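Local coordinates for protein BfpC (Escherichia coli, PDB 3VHJ) that probably helps assemble type IV pili as a membrane protein of the biogenesis machinery, this piece being its N-terminal cytoplasmic domain, at residues A[96-101]-A[121-126]. The protein carries 1 engineered substitution. Residues are numbered along the deposited sequence; the frame is centred on the assembly and turned at random.
Sequences WLVIGV and KFFFDH
V98, at the middle of the strand, meets the helix through one methyl group, CG1, which reaches between the rings of F122 and F123. The apolar evidence is two separations: V98 CG1 lies 3.9 Å from F122 CD2 and 4.1 Å from F123 CD1. Both are van der Waals distances, and in each case the methyl comes to the ring edge, close to the ring plane, so neither approach is a CH-pi contact over a face. The torsion of V98 accounts for the choice of branch: with chi1 178°, CG1 stands anti to the backbone N and is carried forward to the helix. F122 also extends away from its own backbone N (chi1 -175°), which brings its CD2 edge to the methyl. The backbones come nearest at V98 and F123, whose CA atoms are 6.4 Å apart, and only 129 Å² is buried in all.

Between strand and helix the contact is purely apolar; within the helix, K121 NZ forms a salt bridge with D125 OD2 at 3.2 Å, meeting that oxygen on its syn side, 15° out of the carboxylate plane; both residues are exposed. The backbone bond from D125 N to K121 O spans the same helical turn.

Further packing places V98 in a buried apolar layer, where it also touches L88, F113 and V127. Strand 96-101 pairs antiparallel with 85-90 and 107-113 through backbone hydrogen bonds such as L97 with F89 and V98 with K111, while I99 points to the side away from the helix. The arrangement is that of a helix packed on one face of a mixed beta-sheet, with helix 116-127 following the antiparallel meander 85-90, 96-101, 107-113.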
loop_
_atom_site.group_PDB
_atom_site.type_symbol
_atom_site.label_atom_id
_atom_site.label_comp_id
_atom_site.label_asym_id
_atom_site.label_seq_id
_atom_site.Cartn_x
_atom_site.Cartn_y
_atom_site.Cartn_z
ATOM N N TRP A 96 6.966 -3.469 9.702
ATOM C CA TRP A 96 6.233 -4.578 9.116
ATOM C C TRP A 96 5.150 -4.030 8.211
ATOM O O TRP A 96 4.452 -3.083 8.569
ATOM C CB TRP A 96 5.620 -5.458 10.203
ATOM C CG TRP A 96 6.654 -6.303 10.855
ATOM C CD1 TRP A 96 7.484 -5.947 11.883
ATOM C CD2 TRP A 96 7.045 -7.619 10.459
ATOM N NE1 TRP A 96 8.372 -6.964 12.145
ATOM C CE2 TRP A 96 8.124 -8.002 11.285
ATOM C CE3 TRP A 96 6.587 -8.515 9.481
ATOM C CZ2 TRP A 96 8.754 -9.242 11.164
ATOM C CZ3 TRP A 96 7.213 -9.748 9.362
ATOM C CH2 TRP A 96 8.287 -10.100 10.201
ATOM N N LEU A 97 5.015 -4.639 7.040
ATOM C CA LEU A 97 4.040 -4.205 6.054
ATOM C C LEU A 97 2.984 -5.267 5.763
ATOM O O LEU A 97 3.294 -6.451 5.690
ATOM C CB LEU A 97 4.760 -3.868 4.746
ATOM C CG LEU A 97 5.971 -2.935 4.836
ATOM C CD1 LEU A 97 6.623 -2.834 3.460
ATOM C CD2 LEU A 97 5.540 -1.561 5.348
ATOM N N VAL A 98 1.735 -4.834 5.617
ATOM C CA VAL A 98 0.647 -5.740 5.266
ATOM C C VAL A 98 -0.012 -5.077 4.064
ATOM O O VAL A 98 -0.523 -3.965 4.168
ATOM C CB VAL A 98 -0.383 -5.897 6.398
ATOM C CG1 VAL A 98 -1.514 -6.831 5.940
ATOM C CG2 VAL A 98 0.300 -6.476 7.634
ATOM N N ILE A 99 0.016 -5.759 2.926
ATOM C CA ILE A 99 -0.538 -5.205 1.702
ATOM C C ILE A 99 -1.522 -6.143 1.021
ATOM O O ILE A 99 -1.565 -7.328 1.318
ATOM C CB ILE A 99 0.593 -4.853 0.712
ATOM C CG1 ILE A 99 1.283 -6.119 0.219
ATOM C CG2 ILE A 99 1.629 -3.971 1.405
ATOM C CD1 ILE A 99 2.397 -5.854 -0.771
ATOM N N GLY A 100 -2.313 -5.593 0.106
ATOM C CA GLY A 100 -3.294 -6.391 -0.608
ATOM C C GLY A 100 -3.814 -5.651 -1.826
ATOM O O GLY A 100 -4.219 -4.494 -1.724
ATOM N N VAL A 101 -3.789 -6.318 -2.978
ATOM C CA VAL A 101 -4.257 -5.735 -4.236
ATOM C C VAL A 101 -5.255 -6.721 -4.847
ATOM O O VAL A 101 -4.977 -7.923 -4.931
ATOM C CB VAL A 101 -3.070 -5.501 -5.198
ATOM C CG1 VAL A 101 -3.565 -4.991 -6.538
ATOM C CG2 VAL A 101 -2.101 -4.502 -4.581
ATOM N N LYS A 121 -1.545 -9.774 13.553
ATOM C CA LYS A 121 -2.946 -9.733 13.957
ATOM C C LYS A 121 -3.836 -9.057 12.907
ATOM O O LYS A 121 -4.949 -9.515 12.644
ATOM C CB LYS A 121 -3.087 -9.012 15.304
ATOM C CG LYS A 121 -4.520 -8.905 15.817
ATOM C CD LYS A 121 -4.572 -8.266 17.200
ATOM C CE LYS A 121 -6.004 -8.097 17.684
ATOM N NZ LYS A 121 -6.766 -9.381 17.653
ATOM N N PHE A 122 -3.349 -7.973 12.310
ATOM C CA PHE A 122 -4.128 -7.267 11.294
ATOM C C PHE A 122 -4.282 -8.163 10.068
ATOM O O PHE A 122 -5.361 -8.268 9.485
ATOM C CB PHE A 122 -3.428 -5.971 10.885
ATOM C CG PHE A 122 -4.223 -5.141 9.923
ATOM C CD1 PHE A 122 -5.248 -4.317 10.378
ATOM C CD2 PHE A 122 -3.970 -5.207 8.558
ATOM C CE1 PHE A 122 -6.015 -3.569 9.481
ATOM C CE2 PHE A 122 -4.730 -4.464 7.652
ATOM C CZ PHE A 122 -5.755 -3.643 8.116
ATOM N N PHE A 123 -3.181 -8.802 9.693
ATOM C CA PHE A 123 -3.129 -9.702 8.554
ATOM C C PHE A 123 -4.177 -10.807 8.668
ATOM O O PHE A 123 -4.972 -11.028 7.749
ATOM C CB PHE A 123 -1.727 -10.310 8.482
ATOM C CG PHE A 123 -1.536 -11.296 7.368
ATOM C CD1 PHE A 123 -1.617 -10.892 6.036
ATOM C CD2 PHE A 123 -1.215 -12.620 7.650
ATOM C CE1 PHE A 123 -1.376 -11.790 5.005
ATOM C CE2 PHE A 123 -0.972 -13.530 6.624
ATOM C CZ PHE A 123 -1.051 -13.113 5.297
ATOM N N PHE A 124 -4.175 -11.505 9.799
ATOM C CA PHE A 124 -5.126 -12.587 10.018
ATOM C C PHE A 124 -6.570 -12.122 10.163
ATOM O O PHE A 124 -7.474 -12.716 9.585
ATOM C CB PHE A 124 -4.743 -13.392 11.263
ATOM C CG PHE A 124 -3.665 -14.404 11.022
ATOM C CD1 PHE A 124 -2.404 -14.245 11.583
ATOM C CD2 PHE A 124 -3.915 -15.526 10.237
ATOM C CE1 PHE A 124 -1.400 -15.196 11.369
ATOM C CE2 PHE A 124 -2.922 -16.478 10.015
ATOM C CZ PHE A 124 -1.660 -16.311 10.584
ATOM N N ASP A 125 -6.790 -11.060 10.931
ATOM C CA ASP A 125 -8.144 -10.572 11.148
ATOM C C ASP A 125 -8.817 -9.919 9.945
ATOM O O ASP A 125 -10.026 -10.044 9.773
ATOM C CB ASP A 125 -8.186 -9.581 12.318
ATOM C CG ASP A 125 -7.776 -10.208 13.641
ATOM O OD1 ASP A 125 -8.031 -11.413 13.842
ATOM O OD2 ASP A 125 -7.211 -9.483 14.486
ATOM N N HIS A 126 -8.050 -9.243 9.097
ATOM C CA HIS A 126 -8.668 -8.547 7.972
ATOM C C HIS A 126 -8.144 -8.799 6.568
ATOM O O HIS A 126 -8.849 -8.537 5.597
ATOM C CB HIS A 126 -8.601 -7.039 8.219
ATOM C CG HIS A 126 -9.116 -6.618 9.557
ATOM N ND1 HIS A 126 -10.454 -6.641 9.881
ATOM C CD2 HIS A 126 -8.469 -6.167 10.659
ATOM C CE1 HIS A 126 -10.612 -6.222 11.124
ATOM N NE2 HIS A 126 -9.422 -5.929 11.619
#